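Local atomic coordinates of sensor histidine kinase (Clostridium perfringens, PDB entry 4ONX), a protein that probably senses an extracellular signal through a single Cache-type sensor domain and passes it to a histidine kinase module. Residues R132-V137 and V144-V149; R36-E41 and E74-V79; I52-S57 and V137-K142; D78-V83 and V149-N154. One frame throughout, in Å; residues are numbered along the deposited sequence.

Interaction 1: R132-V137 and V144-V149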
loop_
_atom_site.group_PDB
_atom_site.type_symbol
_atom_site.label_atom_id
_atom_site.label_comp_id
_atom_site.label_asym_id
_atom_site.label_seq_id
_atom_site.Cartn_x
_atom_site.Cartn_y
_atom_site.Cartn_z
ATOM N N ARG E 132 -31.450 -3.582 -4.491
ATOM C CA ARG E 132 -30.363 -3.738 -5.434
ATOM C C ARG E 132 -30.745 -3.364 -6.849
ATOM O O ARG E 132 -31.913 -3.391 -7.219
ATOM C CB ARG E 132 -29.885 -5.189 -5.463
ATOM C CG ARG E 132 -29.640 -5.834 -4.103
ATOM C CD ARG E 132 -30.734 -6.807 -3.731
ATOM N NE ARG E 132 -30.519 -8.113 -4.357
ATOM C CZ ARG E 132 -31.487 -8.943 -4.728
ATOM N NH1 ARG E 132 -31.183 -10.128 -5.251
ATOM N NH2 ARG E 132 -32.753 -8.579 -4.619
ATOM N N TRP E 133 -29.734 -3.026 -7.639
ATOM C CA TRP E 133 -29.912 -2.700 -9.042
ATOM C C TRP E 133 -28.917 -3.516 -9.821
ATOM O O TRP E 133 -27.728 -3.480 -9.530
ATOM C CB TRP E 133 -29.674 -1.218 -9.314
ATOM C CG TRP E 133 -29.573 -0.909 -10.777
ATOM C CD1 TRP E 133 -28.425 -0.814 -11.514
ATOM C CD2 TRP E 133 -30.650 -0.702 -11.687
ATOM N NE1 TRP E 133 -28.723 -0.543 -12.826
ATOM C CE2 TRP E 133 -30.084 -0.472 -12.959
ATOM C CE3 TRP E 133 -32.039 -0.685 -11.555
ATOM C CZ2 TRP E 133 -30.862 -0.230 -14.087
ATOM C CZ3 TRP E 133 -32.812 -0.439 -12.677
ATOM C CH2 TRP E 133 -32.223 -0.217 -13.925
ATOM N N PHE E 134 -29.405 -4.256 -10.808
ATOM C CA PHE E 134 -28.554 -5.090 -11.640
ATOM C C PHE E 134 -28.354 -4.448 -12.999
ATOM O O PHE E 134 -29.303 -4.037 -13.650
ATOM C CB PHE E 134 -29.156 -6.484 -11.797
ATOM C CG PHE E 134 -29.153 -7.295 -10.527
ATOM C CD1 PHE E 134 -30.115 -7.092 -9.548
ATOM C CD2 PHE E 134 -28.193 -8.280 -10.321
ATOM C CE1 PHE E 134 -30.112 -7.841 -8.383
ATOM C CE2 PHE E 134 -28.188 -9.033 -9.158
ATOM C CZ PHE E 134 -29.153 -8.815 -8.188
ATOM N N GLN E 135 -27.102 -4.406 -13.425
ATOM C CA GLN E 135 -26.707 -3.776 -14.666
ATOM C C GLN E 135 -25.785 -4.710 -15.414
ATOM O O GLN E 135 -24.728 -5.066 -14.897
ATOM C CB GLN E 135 -25.927 -2.506 -14.323
ATOM C CG GLN E 135 -25.445 -1.684 -15.506
ATOM C CD GLN E 135 -26.547 -0.890 -16.162
ATOM O OE1 GLN E 135 -27.566 -0.591 -15.542
ATOM N NE2 GLN E 135 -26.341 -0.530 -17.418
ATOM N N PRO E 136 -26.156 -5.106 -16.636
ATOM C CA PRO E 136 -25.272 -5.992 -17.389
ATOM C C PRO E 136 -24.042 -5.239 -17.872
ATOM O O PRO E 136 -24.047 -4.012 -17.875
ATOM C CB PRO E 136 -26.134 -6.408 -18.579
ATOM C CG PRO E 136 -27.047 -5.257 -18.784
ATOM C CD PRO E 136 -27.346 -4.727 -17.413
ATOM N N VAL E 137 -23.000 -5.970 -18.252
ATOM C CA VAL E 137 -21.776 -5.370 -18.761
ATOM C C VAL E 137 -21.478 -5.972 -20.119
ATOM O O VAL E 137 -21.469 -7.193 -20.270
ATOM C CB VAL E 137 -20.577 -5.630 -17.846
ATOM C CG1 VAL E 137 -19.332 -4.974 -18.428
ATOM C CG2 VAL E 137 -20.846 -5.097 -16.450
ATOM N N VAL E 144 -20.486 -9.699 -20.981
ATOM C CA VAL E 144 -19.397 -10.388 -20.285
ATOM C C VAL E 144 -19.609 -10.525 -18.780
ATOM O O VAL E 144 -18.783 -11.117 -18.086
ATOM C CB VAL E 144 -18.055 -9.680 -20.532
ATOM C CG1 VAL E 144 -17.706 -9.723 -22.011
ATOM C CG2 VAL E 144 -18.098 -8.242 -20.033
ATOM N N GLY E 145 -20.706 -9.979 -18.273
ATOM C CA GLY E 145 -20.995 -10.061 -16.852
ATOM C C GLY E 145 -22.055 -9.070 -16.435
ATOM O O GLY E 145 -22.894 -8.660 -17.240
ATOM N N PHE E 146 -22.035 -8.701 -15.163
ATOM C CA PHE E 146 -22.989 -7.739 -14.652
ATOM C C PHE E 146 -22.451 -7.056 -13.410
ATOM O O PHE E 146 -21.486 -7.513 -12.801
ATOM C CB PHE E 146 -24.330 -8.408 -14.318
ATOM C CG PHE E 146 -24.294 -9.272 -13.087
ATOM C CD1 PHE E 146 -24.436 -8.706 -11.822
ATOM C CD2 PHE E 146 -24.156 -10.645 -13.189
ATOM C CE1 PHE E 146 -24.414 -9.495 -10.687
ATOM C CE2 PHE E 146 -24.140 -11.439 -12.055
ATOM C CZ PHE E 146 -24.266 -10.862 -10.804
ATOM N N ILE E 147 -23.114 -5.970 -13.025
ATOM C CA ILE E 147 -22.739 -5.220 -11.848
ATOM C C ILE E 147 -23.973 -5.042 -11.015
ATOM O O ILE E 147 -25.008 -4.695 -11.531
ATOM C CB ILE E 147 -22.176 -3.842 -12.217
ATOM C CG1 ILE E 147 -21.000 -4.025 -13.166
ATOM C CG2 ILE E 147 -21.765 -3.080 -10.970
ATOM C CD1 ILE E 147 -20.217 -2.772 -13.437
HETATM N N MSE E 148 -23.863 -5.298 -9.725
HETATM C CA MSE E 148 -24.990 -5.137 -8.825
HETATM C C MSE E 148 -24.573 -4.094 -7.840
HETATM O O MSE E 148 -23.423 -4.073 -7.393
HETATM C CB MSE E 148 -25.308 -6.460 -8.141
HETATM C CG MSE E 148 -26.593 -6.414 -7.338
HETATM SE SE MSE E 148 -26.233 -5.705 -5.546
HETATM C CE MSE E 148 -25.520 -7.411 -4.872
ATOM N N VAL E 149 -25.489 -3.194 -7.520
ATOM C CA VAL E 149 -25.220 -2.138 -6.563
ATOM C C VAL E 149 -26.422 -2.066 -5.648
ATOM O O VAL E 149 -27.547 -2.055 -6.127
ATOM C CB VAL E 149 -25.013 -0.784 -7.261
ATOM C CG1 VAL E 149 -24.831 0.323 -6.243
ATOM C CG2 VAL E 149 -23.801 -0.833 -8.168
#

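Interaction 2: R36-E41 and E74-V79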
loop_
_atom_site.group_PDB
_atom_site.type_symbol
_atom_site.label_atom_id
_atom_site.label_comp_id
_atom_site.label_asym_id
_atom_site.label_seq_id
_atom_site.Cartn_x
_atom_site.Cartn_y
_atom_site.Cartn_z
ATOM N N ARG E 36 -32.730 5.274 -5.663
ATOM C CA ARG E 36 -32.865 4.500 -6.886
ATOM C C ARG E 36 -31.941 5.071 -7.964
ATOM O O ARG E 36 -31.239 4.319 -8.645
ATOM C CB ARG E 36 -34.329 4.472 -7.377
ATOM C CG ARG E 36 -35.313 3.894 -6.351
ATOM C CD ARG E 36 -36.783 3.667 -6.789
ATOM N NE ARG E 36 -37.326 2.620 -5.931
ATOM C CZ ARG E 36 -37.522 1.350 -6.275
ATOM N NH1 ARG E 36 -37.992 0.510 -5.364
ATOM N NH2 ARG E 36 -37.285 0.921 -7.509
ATOM N N ASN E 37 -31.915 6.398 -8.084
ATOM C CA ASN E 37 -31.092 7.051 -9.116
ATOM C C ASN E 37 -29.602 6.823 -8.824
ATOM O O ASN E 37 -28.871 6.351 -9.689
ATOM C CB ASN E 37 -31.437 8.546 -9.317
ATOM C CG ASN E 37 -31.672 8.930 -10.791
ATOM O OD1 ASN E 37 -31.854 8.085 -11.672
ATOM N ND2 ASN E 37 -31.732 10.231 -11.042
ATOM N N THR E 38 -29.162 7.101 -7.598
ATOM C CA THR E 38 -27.763 6.879 -7.238
ATOM C C THR E 38 -27.284 5.481 -7.596
ATOM O O THR E 38 -26.188 5.302 -8.136
ATOM C CB THR E 38 -27.550 7.048 -5.730
ATOM O OG1 THR E 38 -27.943 8.359 -5.341
ATOM C CG2 THR E 38 -26.090 6.836 -5.345
ATOM N N LEU E 39 -28.087 4.480 -7.271
ATOM C CA LEU E 39 -27.700 3.118 -7.563
ATOM C C LEU E 39 -27.526 2.903 -9.064
ATOM O O LEU E 39 -26.550 2.286 -9.501
ATOM C CB LEU E 39 -28.738 2.131 -7.024
ATOM C CG LEU E 39 -29.027 2.108 -5.520
ATOM C CD1 LEU E 39 -30.055 1.028 -5.221
ATOM C CD2 LEU E 39 -27.773 1.861 -4.695
ATOM N N LYS E 40 -28.466 3.416 -9.846
ATOM C CA LYS E 40 -28.443 3.214 -11.297
ATOM C C LYS E 40 -27.261 3.941 -11.940
ATOM O O LYS E 40 -26.521 3.345 -12.721
ATOM C CB LYS E 40 -29.802 3.644 -11.898
ATOM C CG LYS E 40 -30.182 3.221 -13.383
ATOM C CD LYS E 40 -29.847 4.147 -14.572
ATOM C CE LYS E 40 -30.487 3.608 -15.864
ATOM N NZ LYS E 40 -30.167 4.414 -17.084
ATOM N N GLU E 41 -27.050 5.205 -11.580
ATOM C CA GLU E 41 -25.950 5.982 -12.181
ATOM C C GLU E 41 -24.604 5.341 -11.810
ATOM O O GLU E 41 -23.729 5.142 -12.661
ATOM C CB GLU E 41 -26.031 7.480 -11.815
ATOM C CG GLU E 41 -25.701 7.814 -10.375
ATOM C CD GLU E 41 -25.790 9.310 -10.090
ATOM O OE1 GLU E 41 -25.539 10.115 -11.018
ATOM O OE2 GLU E 41 -26.085 9.687 -8.930
ATOM N N GLU E 74 -16.884 3.789 0.002
ATOM C CA GLU E 74 -16.323 4.879 0.816
ATOM C C GLU E 74 -16.944 6.244 0.582
ATOM O O GLU E 74 -17.336 6.927 1.522
ATOM C CB GLU E 74 -14.826 5.039 0.514
ATOM C CG GLU E 74 -13.945 3.857 0.873
ATOM C CD GLU E 74 -12.511 4.014 0.378
ATOM O OE1 GLU E 74 -12.228 4.968 -0.383
ATOM O OE2 GLU E 74 -11.664 3.159 0.721
ATOM N N ALA E 75 -17.008 6.646 -0.683
ATOM C CA ALA E 75 -17.465 7.985 -1.048
ATOM C C ALA E 75 -18.957 8.174 -1.283
ATOM O O ALA E 75 -19.418 9.308 -1.314
ATOM C CB ALA E 75 -16.694 8.459 -2.275
ATOM N N ILE E 76 -19.708 7.096 -1.483
ATOM C CA ILE E 76 -21.144 7.228 -1.729
ATOM C C ILE E 76 -21.882 6.644 -0.549
ATOM O O ILE E 76 -21.826 5.448 -0.302
ATOM C CB ILE E 76 -21.572 6.532 -3.034
ATOM C CG1 ILE E 76 -20.662 6.975 -4.181
ATOM C CG2 ILE E 76 -23.026 6.855 -3.354
ATOM C CD1 ILE E 76 -20.885 6.230 -5.479
ATOM N N ASN E 77 -22.591 7.510 0.160
ATOM C CA ASN E 77 -23.318 7.126 1.352
ATOM C C ASN E 77 -24.375 6.054 1.113
ATOM O O ASN E 77 -24.476 5.100 1.877
ATOM C CB ASN E 77 -23.973 8.365 1.975
ATOM C CG ASN E 77 -24.537 8.097 3.357
ATOM O OD1 ASN E 77 -24.004 7.274 4.105
ATOM N ND2 ASN E 77 -25.597 8.820 3.722
ATOM N N ASP E 78 -25.152 6.196 0.045
ATOM C CA ASP E 78 -26.227 5.237 -0.243
ATOM C C ASP E 78 -25.789 3.908 -0.850
ATOM O O ASP E 78 -26.639 3.076 -1.158
ATOM C CB ASP E 78 -27.292 5.883 -1.135
ATOM C CG ASP E 78 -28.114 6.924 -0.398
ATOM O OD1 ASP E 78 -28.227 6.831 0.840
ATOM O OD2 ASP E 78 -28.675 7.821 -1.062
ATOM N N VAL E 79 -24.492 3.701 -1.033
ATOM C CA VAL E 79 -24.022 2.450 -1.593
ATOM C C VAL E 79 -23.364 1.618 -0.515
ATOM O O VAL E 79 -22.241 1.893 -0.115
ATOM C CB VAL E 79 -23.014 2.673 -2.717
ATOM C CG1 VAL E 79 -22.480 1.344 -3.217
ATOM C CG2 VAL E 79 -23.667 3.434 -3.854
#

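Interaction 3: I52-S57 and V137-K142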
loop_
_atom_site.group_PDB
_atom_site.type_symbol
_atom_site.label_atom_id
_atom_site.label_comp_id
_atom_site.label_asym_id
_atom_site.label_seq_id
_atom_site.Cartn_x
_atom_site.Cartn_y
_atom_site.Cartn_z
ATOM N N ILE E 52 -13.009 -2.063 -17.224
ATOM C CA ILE E 52 -13.893 -2.937 -16.463
ATOM C C ILE E 52 -14.425 -3.992 -17.409
ATOM O O ILE E 52 -14.558 -5.157 -17.052
ATOM C CB ILE E 52 -15.084 -2.177 -15.847
ATOM C CG1 ILE E 52 -14.613 -1.215 -14.750
ATOM C CG2 ILE E 52 -16.072 -3.140 -15.219
ATOM C CD1 ILE E 52 -14.094 -1.889 -13.497
ATOM N N GLN E 53 -14.714 -3.568 -18.630
ATOM C CA GLN E 53 -15.238 -4.464 -19.648
ATOM C C GLN E 53 -14.190 -5.489 -20.053
ATOM O O GLN E 53 -14.463 -6.688 -20.061
ATOM C CB GLN E 53 -15.708 -3.650 -20.851
ATOM C CG GLN E 53 -16.843 -2.704 -20.489
ATOM C CD GLN E 53 -17.156 -1.694 -21.564
ATOM O OE1 GLN E 53 -16.450 -1.591 -22.562
ATOM N NE2 GLN E 53 -18.217 -0.929 -21.356
ATOM N N GLU E 54 -12.989 -5.014 -20.374
ATOM C CA GLU E 54 -11.900 -5.902 -20.775
ATOM C C GLU E 54 -11.587 -6.909 -19.685
ATOM O O GLU E 54 -11.379 -8.086 -19.958
ATOM C CB GLU E 54 -10.637 -5.107 -21.099
ATOM C CG GLU E 54 -10.756 -4.219 -22.326
ATOM C CD GLU E 54 -9.497 -3.407 -22.600
ATOM O OE1 GLU E 54 -9.628 -2.241 -23.020
ATOM O OE2 GLU E 54 -8.375 -3.921 -22.382
ATOM N N ASP E 55 -11.573 -6.442 -18.445
ATOM C CA ASP E 55 -11.255 -7.308 -17.323
ATOM C C ASP E 55 -12.220 -8.478 -17.206
ATOM O O ASP E 55 -11.793 -9.611 -17.019
ATOM C CB ASP E 55 -11.210 -6.507 -16.023
ATOM C CG ASP E 55 -10.934 -7.374 -14.820
ATOM O OD1 ASP E 55 -11.837 -8.124 -14.407
ATOM O OD2 ASP E 55 -9.825 -7.275 -14.264
ATOM N N LEU E 56 -13.516 -8.213 -17.324
ATOM C CA LEU E 56 -14.499 -9.282 -17.232
ATOM C C LEU E 56 -14.361 -10.247 -18.390
ATOM O O LEU E 56 -14.556 -11.452 -18.228
ATOM C CB LEU E 56 -15.913 -8.722 -17.173
ATOM C CG LEU E 56 -16.229 -7.966 -15.884
ATOM C CD1 LEU E 56 -17.622 -7.360 -15.957
ATOM C CD2 LEU E 56 -16.100 -8.889 -14.680
ATOM N N SER E 57 -14.031 -9.717 -19.559
ATOM C CA SER E 57 -13.839 -10.542 -20.736
ATOM C C SER E 57 -12.660 -11.497 -20.526
ATOM O O SER E 57 -12.819 -12.704 -20.625
ATOM C CB SER E 57 -13.593 -9.659 -21.954
ATOM O OG SER E 57 -13.278 -10.438 -23.086
ATOM N N VAL E 137 -23.000 -5.970 -18.252
ATOM C CA VAL E 137 -21.776 -5.370 -18.761
ATOM C C VAL E 137 -21.478 -5.972 -20.119
ATOM O O VAL E 137 -21.469 -7.193 -20.270
ATOM C CB VAL E 137 -20.577 -5.630 -17.846
ATOM C CG1 VAL E 137 -19.332 -4.974 -18.428
ATOM C CG2 VAL E 137 -20.846 -5.097 -16.450
HETATM N N MSE E 138 -21.190 -5.104 -21.086
HETATM C CA MSE E 138 -20.939 -5.521 -22.459
HETATM C C MSE E 138 -19.578 -5.151 -22.966
HETATM O O MSE E 138 -19.039 -4.098 -22.630
HETATM C CB MSE E 138 -21.932 -4.798 -23.360
HETATM C CG MSE E 138 -23.319 -4.686 -22.738
HETATM SE SE MSE E 138 -24.243 -6.406 -22.907
HETATM C CE MSE E 138 -26.104 -5.748 -22.867
ATOM N N TYR E 139 -19.018 -6.010 -23.806
ATOM C CA TYR E 139 -17.719 -5.753 -24.409
ATOM C C TYR E 139 -17.746 -6.220 -25.850
ATOM O O TYR E 139 -18.139 -7.351 -26.128
ATOM C CB TYR E 139 -16.613 -6.471 -23.644
ATOM C CG TYR E 139 -15.231 -6.180 -24.178
ATOM C CD1 TYR E 139 -14.671 -4.912 -24.047
ATOM C CD2 TYR E 139 -14.470 -7.174 -24.779
ATOM C CE1 TYR E 139 -13.403 -4.638 -24.527
ATOM C CE2 TYR E 139 -13.198 -6.913 -25.256
ATOM C CZ TYR E 139 -12.669 -5.642 -25.129
ATOM O OH TYR E 139 -11.404 -5.379 -25.599
ATOM N N ASN E 140 -17.373 -5.335 -26.770
ATOM C CA ASN E 140 -17.372 -5.695 -28.191
ATOM C C ASN E 140 -18.737 -6.297 -28.588
ATOM O O ASN E 140 -18.790 -7.269 -29.340
ATOM C CB ASN E 140 -16.229 -6.746 -28.557
ATOM C CG ASN E 140 -15.904 -6.766 -30.051
ATOM O OD1 ASN E 140 -16.479 -6.008 -30.824
ATOM N ND2 ASN E 140 -14.966 -7.625 -30.457
ATOM N N GLY E 141 -19.836 -5.754 -28.059
ATOM C CA GLY E 141 -21.179 -6.249 -28.396
ATOM C C GLY E 141 -21.719 -7.440 -27.613
ATOM O O GLY E 141 -22.922 -7.694 -27.640
ATOM N N LYS E 142 -20.858 -8.193 -26.935
ATOM C CA LYS E 142 -21.327 -9.346 -26.154
ATOM C C LYS E 142 -21.316 -9.073 -24.660
ATOM O O LYS E 142 -20.460 -8.349 -24.165
ATOM C CB LYS E 142 -20.503 -10.599 -26.451
ATOM C CG LYS E 142 -20.780 -11.244 -27.797
ATOM C CD LYS E 142 -20.242 -12.677 -27.792
ATOM C CE LYS E 142 -20.982 -13.630 -26.856
ATOM N NZ LYS E 142 -20.449 -15.027 -26.869
#

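Interaction 4: D78-V83 and V149-N154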
loop_
_atom_site.group_PDB
_atom_site.type_symbol
_atom_site.label_atom_id
_atom_site.label_comp_id
_atom_site.label_asym_id
_atom_site.label_seq_id
_atom_site.Cartn_x
_atom_site.Cartn_y
_atom_site.Cartn_z
ATOM N N ASP E 78 -25.152 6.196 0.045
ATOM C CA ASP E 78 -26.227 5.237 -0.243
ATOM C C ASP E 78 -25.789 3.908 -0.850
ATOM O O ASP E 78 -26.639 3.076 -1.158
ATOM C CB ASP E 78 -27.292 5.883 -1.135
ATOM C CG ASP E 78 -28.114 6.924 -0.398
ATOM O OD1 ASP E 78 -28.227 6.831 0.840
ATOM O OD2 ASP E 78 -28.675 7.821 -1.062
ATOM N N VAL E 79 -24.492 3.701 -1.033
ATOM C CA VAL E 79 -24.022 2.450 -1.593
ATOM C C VAL E 79 -23.364 1.618 -0.515
ATOM O O VAL E 79 -22.241 1.893 -0.115
ATOM C CB VAL E 79 -23.014 2.673 -2.717
ATOM C CG1 VAL E 79 -22.480 1.344 -3.217
ATOM C CG2 VAL E 79 -23.667 3.434 -3.854
ATOM N N ASP E 80 -24.062 0.583 -0.068
ATOM C CA ASP E 80 -23.558 -0.303 0.968
ATOM C C ASP E 80 -22.944 -1.574 0.398
ATOM O O ASP E 80 -22.222 -2.278 1.097
ATOM C CB ASP E 80 -24.694 -0.714 1.896
ATOM C CG ASP E 80 -25.376 0.470 2.559
ATOM O OD1 ASP E 80 -24.714 1.512 2.755
ATOM O OD2 ASP E 80 -26.569 0.332 2.919
ATOM N N ILE E 81 -23.243 -1.880 -0.860
ATOM C CA ILE E 81 -22.746 -3.095 -1.490
ATOM C C ILE E 81 -22.530 -2.896 -2.971
ATOM O O ILE E 81 -23.339 -2.272 -3.653
ATOM C CB ILE E 81 -23.793 -4.245 -1.364
ATOM C CG1 ILE E 81 -24.253 -4.423 0.092
ATOM C CG2 ILE E 81 -23.302 -5.564 -1.981
ATOM C CD1 ILE E 81 -25.285 -5.509 0.313
ATOM N N ILE E 82 -21.439 -3.455 -3.461
ATOM C CA ILE E 82 -21.135 -3.438 -4.867
ATOM C C ILE E 82 -20.571 -4.782 -5.237
ATOM O O ILE E 82 -19.632 -5.270 -4.602
ATOM C CB ILE E 82 -20.061 -2.439 -5.263
ATOM C CG1 ILE E 82 -20.528 -1.013 -5.059
ATOM C CG2 ILE E 82 -19.670 -2.667 -6.716
ATOM C CD1 ILE E 82 -19.525 -0.014 -5.581
ATOM N N VAL E 83 -21.105 -5.347 -6.303
ATOM C CA VAL E 83 -20.642 -6.617 -6.781
ATOM C C VAL E 83 -20.425 -6.557 -8.264
ATOM O O VAL E 83 -21.237 -6.006 -8.994
ATOM C CB VAL E 83 -21.658 -7.709 -6.481
ATOM C CG1 VAL E 83 -21.280 -8.992 -7.200
ATOM C CG2 VAL E 83 -21.753 -7.918 -4.982
ATOM N N VAL E 149 -25.489 -3.194 -7.520
ATOM C CA VAL E 149 -25.220 -2.138 -6.563
ATOM C C VAL E 149 -26.422 -2.066 -5.648
ATOM O O VAL E 149 -27.547 -2.055 -6.127
ATOM C CB VAL E 149 -25.013 -0.784 -7.261
ATOM C CG1 VAL E 149 -24.831 0.323 -6.243
ATOM C CG2 VAL E 149 -23.801 -0.833 -8.168
ATOM N N GLY E 150 -26.197 -1.992 -4.340
ATOM C CA GLY E 150 -27.315 -1.960 -3.419
ATOM C C GLY E 150 -27.137 -1.189 -2.133
ATOM O O GLY E 150 -26.023 -0.812 -1.746
ATOM N N LYS E 151 -28.264 -0.960 -1.478
ATOM C CA LYS E 151 -28.305 -0.264 -0.209
ATOM C C LYS E 151 -29.062 -1.142 0.757
ATOM O O LYS E 151 -30.054 -1.761 0.382
ATOM C CB LYS E 151 -29.038 1.067 -0.341
ATOM C CG LYS E 151 -29.127 1.842 0.963
ATOM C CD LYS E 151 -29.996 3.069 0.801
ATOM C CE LYS E 151 -30.136 3.841 2.099
ATOM N NZ LYS E 151 -28.846 4.449 2.516
ATOM N N TYR E 152 -28.609 -1.180 2.002
ATOM C CA TYR E 152 -29.253 -1.985 3.018
ATOM C C TYR E 152 -30.145 -1.139 3.905
ATOM O O TYR E 152 -29.824 0.007 4.208
ATOM C CB TYR E 152 -28.212 -2.721 3.871
ATOM C CG TYR E 152 -28.833 -3.505 5.016
ATOM C CD1 TYR E 152 -29.415 -4.752 4.798
ATOM C CD2 TYR E 152 -28.855 -2.988 6.311
ATOM C CE1 TYR E 152 -30.000 -5.463 5.838
ATOM C CE2 TYR E 152 -29.432 -3.697 7.357
ATOM C CZ TYR E 152 -30.006 -4.934 7.118
ATOM O OH TYR E 152 -30.586 -5.647 8.150
ATOM N N TYR E 153 -31.272 -1.725 4.309
ATOM C CA TYR E 153 -32.230 -1.094 5.205
ATOM C C TYR E 153 -32.482 -2.057 6.369
ATOM O O TYR E 153 -32.673 -3.268 6.171
ATOM C CB TYR E 153 -33.538 -0.786 4.482
ATOM C CG TYR E 153 -33.451 0.250 3.365
ATOM C CD1 TYR E 153 -33.569 1.607 3.636
ATOM C CD2 TYR E 153 -33.305 -0.137 2.039
ATOM C CE1 TYR E 153 -33.515 2.552 2.621
ATOM C CE2 TYR E 153 -33.251 0.801 1.016
ATOM C CZ TYR E 153 -33.358 2.144 1.308
ATOM O OH TYR E 153 -33.304 3.079 0.283
ATOM N N ASN E 154 -32.493 -1.498 7.577
ATOM C CA ASN E 154 -32.686 -2.261 8.806
ATOM C C ASN E 154 -34.096 -2.846 8.926
ATOM O O ASN E 154 -35.078 -2.115 9.093
ATOM C CB ASN E 154 -32.392 -1.361 10.011
ATOM C CG ASN E 154 -31.047 -0.652 9.898
ATOM O OD1 ASN E 154 -30.328 -0.810 8.909
ATOM N ND2 ASN E 154 -30.712 0.146 10.905
#

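Interaction 1: R132-V137 and V144-V149
Phe134 and Met148, a non-hydrogen-bonded pair in the antiparallel hairpin of 132-137 and 144-149, pack closely. With Met148 CG anti to the backbone N (chi1 -172°), this methylene lies over one face of the Phe134 ring, 3.6 Å from Phe134 CE2, a CH-pi contact. Met148 SE (the residue is selenomethionine) sits farther above the same ring, 3.7 Å from Arg132 CB. Phe146 runs alongside Phe134, the ring planes 47° apart. Trp133 with Val149 and Gln135 with Ile147 exchange paired backbone N-H...O bonds. On the Trp133 face, Val137 CG2 touches Ile147 CG1 at 3.5 Å, while Trp133 NE1 donates in its ring plane to a lone pair of Gln135 OE1. The more open end is a classic beta bulge: Gly145 and the partly exposed Val144 both face Val137, joined by Val144 N to Val137 O and Val137 N to Gly145 O bonds. Strand 81-86 flanks 142-153, helices 33-47 and 50-58 pack on the Trp133 face, and Arg132, Trp133 and Phe134 continue the ladder into a second subunit.

Interaction 2: R36-E41 and E74-V79
Ile76, the first residue to leave helical geometry after helix 63-75, meets Thr38 of helix 33-47 through methyl groups: Ile76 CG2 lies 3.7 Å from Thr38 CG2. Both methyls are anti to their own backbone N, and the two side chains slide past one another in opposite directions. This turns the apolar branch of Thr38 to the contact, while its OG1 hydrogen-bonds to Asp34 O one helical turn back. Ile76 also starts a type I beta turn that ends at Val79 and leads the chain into strand 81-86, the link from helix 63-75 to the antiparallel sheet in this domain of the single Cache family. In that turn Asp78 presents its backbone oxygen to Leu39, with Leu39 CD2 3.9 Å from Asp78 O, a van der Waals contact. The Asp78 carboxylate forms a salt bridge with Lys151. At Val79, CG2 comes within 4.5 Å of Leu39 CD2, a loose apolar touch beside Val149, on which both Leu39 and Val79 pack.

Interaction 3: I52-S57 and V137-K142
Tyr139 carries its ring CG anti to the backbone N (chi1 -177°), which points the ring across helix 50-58, while Gln53 and Glu54 both start with CG anti to the carbonyl carbon and run extended beyond it, Gln53 passing over the carbonyl of Met138 and Glu54 alongside the Tyr139 ring. The ring rests against three helix residues. Gln53 CB approaches Tyr139 CD1 obliquely at 3.6 Å. Glu54 crosses the ring at a slant, its CG 3.5 Å from Tyr139 CE1 and its carboxylate plane turned 42° from the ring, and Glu54 CA stands over one ring face near the rim. Farther along, Ser57 CB meets Tyr139 CD2 at 3.9 Å. Gln53 CD lies 3.2 Å from Met138 O, but no hydrogen bond forms there, and NE2 is instead bonded to the carbonyl of Ser47. Deeper in, Val137 CG1 fits between Gln53 CG and Leu56 CD1, at 3.9 Å and 3.8 Å, and the Leu56 side chain crosses that of Val137 at about a right angle. Leu56 also packs on Val144 and Val84, so the buried end of the contact continues over the sheet. Short axes of helix and strand cross at 85°. The result is a helix laid across the end of a beta hairpin, whose type I' turn from Tyr139 to Lys142 is a tight two-residue connection.

Interaction 4: D78-V83 and V149-N154
Gly150 O takes two backbone donors from the opposing segment, Asp80 N at 2.9 Å and Ile81 N at 3.1 Å, the signature of a classic beta bulge in which Asp80 and Ile81 both face Gly150. In return Gly150 N gives its hydrogen to Ile81 O at 3.0 Å. Asp80, whose CG is anti to the carbonyl carbon (chi1 -58°), reaches along the partner strand and accepts the backbone N-H of Tyr152 on OD2, a nearly straight bond of 2.7 Å (170°) on the anti side of the carboxylate. Lys151 extends fully as far as CE and bends only at its last torsion, which brings NZ to Asp78 OD1 at 3.0 Å, a salt bridge on the anti side of OD1, 35° out of the carboxylate plane. The hydroxyl of Tyr152 is bonded to Met127 O. Lys151 NZ, 4.7 Å from Asp80 OD2, probably also eases the negative charge of buried Asp80. Beyond the bulge, where pairing of 81-86 with 142-153 ends, two carboxylates take over the link.

How the interactions relate
From the N terminus, helix 33-47 supplies the first half of interaction 2, which closes a largely helical loop when the chain reaches 74-79. Helix 50-58, inside that loop, opens interaction 3 and waits for strand 129-139, so interactions 2 and 3 cross. Interaction 4 begins at Asp78 and Val79, where interaction 2 ends, and closes only at 149-154; interactions 3 and 4 also cross. Nested inside interaction 4, interaction 1 closes the short hairpin of 129-139 and 142-153; it shares Val137 with interaction 3, which it crosses, and Val149 with interaction 4. Together they fix helices 33-47 and 50-58 on the sheet and join strand 81-86 to the hairpin.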